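Local coordinates for putative ABC transporter (Thermobispora bispora, PDB 4PE6), which probably binds a carbohydrate or a related small solute outside the membrane and hands it to the permease of an ABC transporter, at residues A[42-47]-A[51-56]; A[76-81]-A[100-105]; A[289-292]-A[298-301]; A[22-27]-A[68-73]. One frame throughout, in Å; residues are numbered along the deposited sequence.

Contact 1: residues A[42-47]-A[51-56]; sequences EAAKQA and GLIGKY
A44 and Y56 make the aromatic part of this contact. The methyl CB of A44 sits over one face of the Y56 ring, 3.8 Å from its centroid and 20° off the normal, a CH-pi contact displaced toward the rim. The ring is brought there by Y56 chi1 (72°), which places CG between the backbone N and the carbonyl carbon. Its far end comes to K45, with Y56 OH 4.1 Å from CB of K45.

The apolar part belongs to I53. Its CD1 reaches 3.4 Å from the carbonyl O of A44 and also meets CB of that residue, while CG1 packs 4.1 Å from CB of A47.

The polar part is a Schellman motif closing the helix. G51 takes positive phi and turns the chain, and L52 N then donates to A47 O at 2.9 Å with an N-H...O angle of 151°. L52 CB comes to 3.6 Å from A47 O.

The pieces join helix 31-49 to strand 55-60 within a beta-alpha-beta unit that starts at strand 20-25. Helix 263-275 packs alongside, with W269 against L52 and L272 against I53, and K55 pairs with I21 of the neighbouring strand.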
# COMPACT_ATOMS: atom_id res chain seq x y z
N GLU A 42 7.67 -14.75 -4.35
CA GLU A 42 9.09 -15.05 -4.10
C GLU A 42 9.28 -15.67 -2.70
O GLU A 42 9.98 -16.65 -2.56
CB GLU A 42 9.92 -13.79 -4.23
CG GLU A 42 11.37 -13.94 -3.82
CD GLU A 42 12.14 -12.64 -3.92
OE1 GLU A 42 11.79 -11.66 -3.21
OE2 GLU A 42 13.10 -12.60 -4.69
N ALA A 43 8.66 -15.09 -1.68
CA ALA A 43 8.81 -15.62 -0.32
C ALA A 43 8.17 -17.01 -0.17
O ALA A 43 8.71 -17.88 0.53
CB ALA A 43 8.22 -14.67 0.70
N ALA A 44 7.02 -17.21 -0.80
CA ALA A 44 6.30 -18.47 -0.72
C ALA A 44 7.08 -19.59 -1.39
O ALA A 44 7.19 -20.69 -0.85
CB ALA A 44 4.94 -18.33 -1.37
N LYS A 45 7.58 -19.29 -2.59
CA LYS A 45 8.36 -20.22 -3.39
C LYS A 45 9.57 -20.69 -2.59
O LYS A 45 9.89 -21.88 -2.56
CB LYS A 45 8.79 -19.52 -4.69
CG LYS A 45 9.52 -20.37 -5.69
CD LYS A 45 9.83 -19.58 -6.96
CE LYS A 45 10.78 -20.33 -7.88
NZ LYS A 45 10.20 -21.58 -8.46
N GLN A 46 10.21 -19.76 -1.90
CA GLN A 46 11.36 -20.09 -1.07
C GLN A 46 10.92 -20.92 0.13
O GLN A 46 11.56 -21.92 0.47
CB GLN A 46 12.11 -18.81 -0.67
CG GLN A 46 13.36 -19.00 0.17
CD GLN A 46 14.38 -19.89 -0.49
OE1 GLN A 46 14.82 -19.63 -1.62
NE2 GLN A 46 14.76 -20.95 0.20
N ALA A 47 9.80 -20.55 0.76
CA ALA A 47 9.27 -21.32 1.88
C ALA A 47 8.94 -22.76 1.45
O ALA A 47 9.15 -23.72 2.21
CB ALA A 47 8.04 -20.65 2.46
N GLY A 51 10.62 -26.38 2.68
CA GLY A 51 9.77 -27.35 3.36
C GLY A 51 8.85 -26.78 4.43
O GLY A 51 8.29 -27.53 5.23
N LEU A 52 8.68 -25.46 4.45
CA LEU A 52 7.80 -24.83 5.44
C LEU A 52 6.35 -24.83 4.97
O LEU A 52 5.44 -24.79 5.79
CB LEU A 52 8.25 -23.40 5.71
CG LEU A 52 9.67 -23.21 6.25
CD1 LEU A 52 9.93 -21.73 6.44
CD2 LEU A 52 9.88 -23.97 7.55
N ILE A 53 6.14 -24.85 3.66
CA ILE A 53 4.79 -24.95 3.10
C ILE A 53 4.81 -25.95 1.96
O ILE A 53 5.88 -26.24 1.41
CB ILE A 53 4.27 -23.59 2.58
CG1 ILE A 53 5.02 -23.14 1.31
CG2 ILE A 53 4.42 -22.52 3.65
CD1 ILE A 53 4.37 -21.94 0.67
N GLY A 54 3.64 -26.46 1.60
CA GLY A 54 3.51 -27.42 0.49
C GLY A 54 2.95 -26.81 -0.78
O GLY A 54 3.17 -27.33 -1.87
N LYS A 55 2.23 -25.71 -0.64
CA LYS A 55 1.49 -25.14 -1.73
C LYS A 55 1.10 -23.70 -1.42
O LYS A 55 0.86 -23.34 -0.25
CB LYS A 55 0.23 -25.97 -2.00
CG LYS A 55 -0.57 -25.57 -3.23
CD LYS A 55 -1.81 -26.43 -3.38
CE LYS A 55 -2.70 -25.88 -4.48
NZ LYS A 55 -3.77 -26.84 -4.87
N TYR A 56 1.07 -22.88 -2.46
CA TYR A 56 0.58 -21.51 -2.36
C TYR A 56 -0.20 -21.16 -3.62
O TYR A 56 0.07 -21.69 -4.70
CB TYR A 56 1.74 -20.53 -2.13
CG TYR A 56 2.64 -20.28 -3.32
CD1 TYR A 56 2.37 -19.27 -4.24
CD2 TYR A 56 3.80 -21.03 -3.51
CE1 TYR A 56 3.21 -19.04 -5.32
CE2 TYR A 56 4.65 -20.80 -4.58
CZ TYR A 56 4.35 -19.81 -5.48
OH TYR A 56 5.19 -19.60 -6.55

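Contact 2: residues A[76-81]-A[100-105]; sequences SLLLQK and QQACDA
L78 reaches across to Q101 and A102, where two consecutive helices of a Rossmann-like alpha/beta lobe, 67-78 and 96-104, come together near their C-terminal ends. The leucine does nearly all the work on its side. With CG anti to the carbonyl carbon (chi1 -69°) and the next torsion extended, its two methyls fork onto the second helix. CD2 meets CB of A102 at 3.8 Å. CD1 takes the other side of the fork, 3.9 Å from A102 CA and 3.8 Å from Q101 NE2.

Q101 is stretched out, chi1 179° and extended beyond CG, and its side chain crosses that of the leucine obliquely: CG and CD of Q101 are each 4.1 Å from L78 CD1. An alanine at L78 lacks both methyls, which would probably open a gap over A102 and leave the Q101 chain less held.

Further in, A102 rests on V109 of strand 108-112, L78 also touches V107, and C103 is tied to C120 by a disulfide. One turn of the second helix is stapled by its own side chains: Q100 NE2 donates to D104 OD1 at 2.9 Å, from above the carboxylate plane.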
# COMPACT_ATOMS: atom_id res chain seq x y z
N SER A 76 -14.27 -20.10 -3.92
CA SER A 76 -13.58 -21.10 -4.76
C SER A 76 -12.25 -21.54 -4.12
O SER A 76 -11.87 -22.72 -4.21
CB SER A 76 -13.38 -20.60 -6.20
OG SER A 76 -14.62 -20.59 -6.90
N LEU A 77 -11.57 -20.62 -3.46
CA LEU A 77 -10.34 -20.97 -2.73
C LEU A 77 -10.65 -21.92 -1.57
O LEU A 77 -9.90 -22.87 -1.33
CB LEU A 77 -9.61 -19.72 -2.20
CG LEU A 77 -8.73 -19.00 -3.23
CD1 LEU A 77 -8.33 -17.63 -2.71
CD2 LEU A 77 -7.51 -19.84 -3.56
N LEU A 78 -11.73 -21.67 -0.84
CA LEU A 78 -12.04 -22.53 0.31
C LEU A 78 -12.28 -23.98 -0.09
O LEU A 78 -11.94 -24.89 0.66
CB LEU A 78 -13.22 -21.98 1.11
CG LEU A 78 -12.93 -20.68 1.85
CD1 LEU A 78 -14.18 -20.27 2.60
CD2 LEU A 78 -11.73 -20.81 2.79
N LEU A 79 -12.83 -24.20 -1.28
CA LEU A 79 -13.00 -25.55 -1.81
C LEU A 79 -11.70 -26.31 -1.93
O LEU A 79 -11.72 -27.53 -1.93
CB LEU A 79 -13.68 -25.52 -3.19
CG LEU A 79 -15.09 -24.95 -3.20
CD1 LEU A 79 -15.54 -24.73 -4.64
CD2 LEU A 79 -16.04 -25.87 -2.44
N GLN A 80 -10.58 -25.61 -2.08
CA GLN A 80 -9.27 -26.24 -2.19
C GLN A 80 -8.61 -26.47 -0.83
O GLN A 80 -7.46 -26.91 -0.76
CB GLN A 80 -8.35 -25.39 -3.06
CG GLN A 80 -8.84 -25.25 -4.49
CD GLN A 80 -7.99 -24.29 -5.29
OE1 GLN A 80 -8.44 -23.21 -5.64
NE2 GLN A 80 -6.75 -24.68 -5.58
N LYS A 81 -9.32 -26.14 0.24
CA LYS A 81 -8.90 -26.48 1.60
C LYS A 81 -7.58 -25.85 2.01
O LYS A 81 -6.66 -26.53 2.45
CB LYS A 81 -8.84 -28.00 1.76
CG LYS A 81 -10.20 -28.67 1.64
CD LYS A 81 -11.04 -28.41 2.89
CE LYS A 81 -12.20 -29.39 3.00
NZ LYS A 81 -13.15 -29.20 1.87
N GLN A 100 -15.79 -15.16 8.03
CA GLN A 100 -16.30 -16.02 9.10
C GLN A 100 -16.50 -17.45 8.61
O GLN A 100 -16.29 -18.39 9.37
CB GLN A 100 -17.58 -15.45 9.68
CG GLN A 100 -18.09 -16.19 10.91
CD GLN A 100 -17.14 -16.07 12.08
OE1 GLN A 100 -16.88 -14.97 12.55
NE2 GLN A 100 -16.61 -17.19 12.55
N GLN A 101 -16.88 -17.62 7.35
CA GLN A 101 -17.03 -18.95 6.76
C GLN A 101 -15.69 -19.68 6.73
O GLN A 101 -15.59 -20.87 7.06
CB GLN A 101 -17.63 -18.83 5.34
CG GLN A 101 -17.80 -20.17 4.62
CD GLN A 101 -18.24 -20.01 3.17
OE1 GLN A 101 -18.91 -19.05 2.81
NE2 GLN A 101 -17.86 -20.98 2.34
N ALA A 102 -14.64 -18.96 6.33
CA ALA A 102 -13.29 -19.50 6.34
C ALA A 102 -12.88 -19.94 7.75
O ALA A 102 -12.40 -21.05 7.93
CB ALA A 102 -12.30 -18.49 5.78
N CYS A 103 -13.11 -19.09 8.75
CA CYS A 103 -12.72 -19.42 10.12
C CYS A 103 -13.50 -20.64 10.63
O CYS A 103 -12.94 -21.51 11.31
CB CYS A 103 -12.94 -18.22 11.04
SG CYS A 103 -11.79 -16.85 10.72
N ASP A 104 -14.79 -20.69 10.31
CA ASP A 104 -15.64 -21.81 10.74
C ASP A 104 -15.18 -23.13 10.13
O ASP A 104 -15.43 -24.20 10.69
CB ASP A 104 -17.08 -21.57 10.34
CG ASP A 104 -17.74 -20.47 11.14
OD1 ASP A 104 -17.16 -19.99 12.14
OD2 ASP A 104 -18.86 -20.09 10.75
N ALA A 105 -14.53 -23.07 8.97
CA ALA A 105 -13.96 -24.25 8.35
C ALA A 105 -12.55 -24.57 8.87
O ALA A 105 -11.92 -25.50 8.39
CB ALA A 105 -13.94 -24.09 6.84

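Contact 3: residues A[289-292]-A[298-301]; sequences VLIE and TWAS
W299 folds back onto V289 and I291 where strand 283-290 passes into helix 293-302. The indole meets I291 with its pyrrole part. CD1 of I291 stands over that five-membered ring, 4.1 Å from the centroid and 24° off the normal, and CG1 of I291 comes to 3.7 Å from W299 CD1. Because I291 chi1 is -57°, CG1 is anti to the carbonyl carbon and CG2 anti to N, and both branches face the indole. The six-membered part is touched by V289, whose CG1 is 4.1 Å from W299 CZ2.

A water joins the two segments by polar bonds. It lies in the indole plane at the edge, accepts from W299 NE1 at 2.8 Å and donates to L290 O at 3.0 Å. A leucine in place of W299 has no N-H and no flat surface, so the water is likely to lack its donor and I291 its cover.

L242 backs both I291 and W299, and A309 and P337 close on the indole. V289 pairs with M258, a residue of the ligand pocket. A late strand set between the two halves of the sheet is consistent with the hinge region of type I periplasmic binding proteins.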
# COMPACT_ATOMS: atom_id res chain seq x y z
N VAL A 289 6.88 2.80 4.34
CA VAL A 289 8.16 3.07 3.67
C VAL A 289 8.22 4.56 3.32
O VAL A 289 7.68 5.00 2.30
CB VAL A 289 8.35 2.23 2.38
CG1 VAL A 289 9.75 2.44 1.81
CG2 VAL A 289 8.11 0.74 2.65
N LEU A 290 8.85 5.32 4.19
CA LEU A 290 9.07 6.75 3.96
C LEU A 290 10.48 6.92 3.37
O LEU A 290 11.45 6.52 4.00
CB LEU A 290 8.93 7.51 5.28
CG LEU A 290 9.34 8.99 5.31
CD1 LEU A 290 8.37 9.84 4.51
CD2 LEU A 290 9.44 9.46 6.77
N ILE A 291 10.57 7.49 2.18
CA ILE A 291 11.86 7.72 1.53
C ILE A 291 12.17 9.21 1.59
O ILE A 291 11.75 9.97 0.73
CB ILE A 291 11.86 7.20 0.08
CG1 ILE A 291 11.51 5.71 0.09
CG2 ILE A 291 13.23 7.39 -0.56
CD1 ILE A 291 11.34 5.11 -1.29
N GLU A 292 12.88 9.61 2.63
CA GLU A 292 13.41 10.97 2.73
C GLU A 292 14.61 11.12 1.81
O GLU A 292 15.16 10.12 1.32
CB GLU A 292 13.75 11.29 4.18
CG GLU A 292 12.50 11.36 5.03
CD GLU A 292 12.79 11.79 6.44
OE1 GLU A 292 13.50 11.06 7.16
OE2 GLU A 292 12.31 12.88 6.82
N THR A 298 20.03 5.28 -2.11
CA THR A 298 20.15 3.93 -1.57
C THR A 298 19.04 3.05 -2.18
O THR A 298 19.31 1.99 -2.74
CB THR A 298 20.09 3.87 -0.02
OG1 THR A 298 18.72 3.96 0.42
CG2 THR A 298 20.88 5.00 0.63
N TRP A 299 17.78 3.49 -2.10
CA TRP A 299 16.69 2.74 -2.72
C TRP A 299 16.86 2.62 -4.23
O TRP A 299 16.73 1.54 -4.79
CB TRP A 299 15.33 3.36 -2.39
CG TRP A 299 14.80 2.96 -1.06
CD1 TRP A 299 14.64 3.76 0.04
CD2 TRP A 299 14.33 1.66 -0.68
NE1 TRP A 299 14.08 3.04 1.08
CE2 TRP A 299 13.90 1.74 0.66
CE3 TRP A 299 14.23 0.44 -1.34
CZ2 TRP A 299 13.37 0.65 1.35
CZ3 TRP A 299 13.73 -0.66 -0.66
CH2 TRP A 299 13.30 -0.54 0.67
N ALA A 300 17.17 3.74 -4.88
CA ALA A 300 17.33 3.76 -6.34
C ALA A 300 18.42 2.81 -6.83
O ALA A 300 18.35 2.30 -7.94
CB ALA A 300 17.61 5.17 -6.83
N SER A 301 19.42 2.54 -5.99
CA SER A 301 20.49 1.62 -6.35
C SER A 301 20.00 0.19 -6.45
O SER A 301 20.56 -0.59 -7.21
CB SER A 301 21.61 1.68 -5.32
OG SER A 301 22.19 2.97 -5.34
O HOH W 1 13.57 4.49 3.47

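Contact 4: residues A[22-27]-A[68-73]; sequences ALSNGF and TEQVAQ
The Q70 carboxamide lies flat against the chain at G26: CA of G26 stands over it, 3.6 Å from Q70 CD. In the amide plane, Q70 NE2 donates to S24 OG at 3.0 Å, nearly straight at 163°. The extended side chain, CG anti to the backbone N (chi1 -176°), carries the amide from the helix to the strand end. Its rotation is fixed from outside too, since OE1 accepts from A90 N and NE2 also donates to N88 O. Because G26 has no side chain, the amide can lie this close; a CB there would run into Q70 OE1.

S24 OG is used twice. It accepts from Q70 and gives its proton to a water at 2.7 Å, which donates to Q73 OE1 at 2.7 Å, a second bridge from strand to helix.

N25 ties back to the loop that follows, ND2 to F27 O at 2.9 Å, and its side chain, held further by N60 and R33, is about 7 Å from the bound trihydroxybutanoate.

Helix 67-78 crosses strand 20-25 on its way from strand 55-60 to strand 84-88, the beta-alpha-beta crossover of a Rossmann-like lobe, with the loop after the strand facing the ligand cleft.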
# COMPACT_ATOMS: atom_id res chain seq x y z
N ALA A 22 -3.24 -19.65 0.91
CA ALA A 22 -3.95 -18.99 -0.18
C ALA A 22 -3.93 -17.48 0.06
O ALA A 22 -4.03 -17.04 1.19
CB ALA A 22 -5.38 -19.50 -0.23
N LEU A 23 -3.77 -16.70 -1.01
CA LEU A 23 -3.83 -15.23 -0.93
C LEU A 23 -4.89 -14.71 -1.88
O LEU A 23 -4.87 -14.98 -3.10
CB LEU A 23 -2.47 -14.60 -1.23
CG LEU A 23 -2.33 -13.09 -0.98
CD1 LEU A 23 -0.86 -12.73 -0.75
CD2 LEU A 23 -2.91 -12.25 -2.10
N SER A 24 -5.82 -13.94 -1.33
CA SER A 24 -6.88 -13.31 -2.12
C SER A 24 -6.66 -11.79 -2.08
O SER A 24 -6.63 -11.18 -1.01
CB SER A 24 -8.26 -13.64 -1.56
OG SER A 24 -9.25 -12.80 -2.12
N ASN A 25 -6.48 -11.22 -3.26
CA ASN A 25 -6.18 -9.79 -3.39
C ASN A 25 -7.29 -9.05 -4.10
O ASN A 25 -7.64 -9.40 -5.24
CB ASN A 25 -4.87 -9.62 -4.13
CG ASN A 25 -4.59 -8.18 -4.48
OD1 ASN A 25 -4.84 -7.27 -3.69
ND2 ASN A 25 -4.06 -7.95 -5.66
N GLY A 26 -7.83 -8.02 -3.43
CA GLY A 26 -8.97 -7.27 -3.92
C GLY A 26 -8.74 -6.30 -5.09
O GLY A 26 -9.68 -5.90 -5.72
N PHE A 27 -7.49 -5.96 -5.40
CA PHE A 27 -7.21 -5.02 -6.47
C PHE A 27 -5.80 -5.22 -6.94
O PHE A 27 -4.89 -5.25 -6.12
CB PHE A 27 -7.40 -3.55 -6.02
CG PHE A 27 -7.13 -2.55 -7.12
CD1 PHE A 27 -7.91 -2.55 -8.28
CD2 PHE A 27 -6.11 -1.63 -7.02
CE1 PHE A 27 -7.68 -1.64 -9.30
CE2 PHE A 27 -5.88 -0.71 -8.04
CZ PHE A 27 -6.66 -0.72 -9.18
N THR A 68 -17.57 -7.98 -4.77
CA THR A 68 -18.46 -9.09 -5.07
C THR A 68 -17.71 -10.25 -5.72
O THR A 68 -17.92 -11.41 -5.36
CB THR A 68 -19.64 -8.64 -5.95
OG1 THR A 68 -20.33 -7.58 -5.27
CG2 THR A 68 -20.62 -9.79 -6.21
N GLU A 69 -16.80 -9.97 -6.65
CA GLU A 69 -16.07 -11.06 -7.28
C GLU A 69 -15.01 -11.64 -6.33
O GLU A 69 -14.79 -12.84 -6.32
CB GLU A 69 -15.46 -10.67 -8.63
CG GLU A 69 -14.79 -11.84 -9.40
CD GLU A 69 -15.66 -13.09 -9.56
OE1 GLU A 69 -16.87 -12.99 -9.89
OE2 GLU A 69 -15.11 -14.20 -9.38
N GLN A 70 -14.40 -10.80 -5.50
CA GLN A 70 -13.44 -11.31 -4.51
C GLN A 70 -14.11 -12.32 -3.56
O GLN A 70 -13.54 -13.36 -3.22
CB GLN A 70 -12.84 -10.17 -3.68
CG GLN A 70 -11.78 -10.65 -2.70
CD GLN A 70 -11.01 -9.55 -2.00
OE1 GLN A 70 -11.50 -8.45 -1.83
NE2 GLN A 70 -9.78 -9.88 -1.55
N VAL A 71 -15.34 -12.01 -3.15
CA VAL A 71 -16.06 -12.92 -2.26
C VAL A 71 -16.26 -14.26 -2.96
O VAL A 71 -16.01 -15.31 -2.36
CB VAL A 71 -17.41 -12.32 -1.82
CG1 VAL A 71 -18.25 -13.37 -1.11
CG2 VAL A 71 -17.18 -11.10 -0.93
N ALA A 72 -16.68 -14.24 -4.22
CA ALA A 72 -16.80 -15.47 -5.00
C ALA A 72 -15.47 -16.20 -5.10
O ALA A 72 -15.40 -17.41 -4.93
CB ALA A 72 -17.33 -15.18 -6.41
N GLN A 73 -14.40 -15.46 -5.37
CA GLN A 73 -13.08 -16.08 -5.46
C GLN A 73 -12.64 -16.76 -4.16
O GLN A 73 -12.03 -17.82 -4.18
CB GLN A 73 -12.06 -15.07 -5.92
CG GLN A 73 -12.22 -14.64 -7.37
CD GLN A 73 -11.28 -13.51 -7.74
OE1 GLN A 73 -10.88 -12.70 -6.89
NE2 GLN A 73 -10.92 -13.45 -9.02
O HOH W 2 -9.28 -12.96 -4.78

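Overall arrangement
Contacts 1, 2 and 4 lie in one lobe and contact 3 across the chain's centre from contacts 2 and 4. Contact 4 opens first, from strand 20-25, and closes on helix 67-78 after contact 1 has joined helix 31-49 to strand 55-60; contact 2 follows, and contact 3 comes last. Contacts 2 and 4 share helix 67-78, their centres about 12 Å apart, and L77 packs on A22 and S24 between them. Contact 3 is remote, its centre about 39 Å from that of contact 2, yet its strand belongs to the same sheet. The side chains of N25 and V289 are about 7 and 10 Å from the ligand, while contacts 1 and 2 build the lobe's far end.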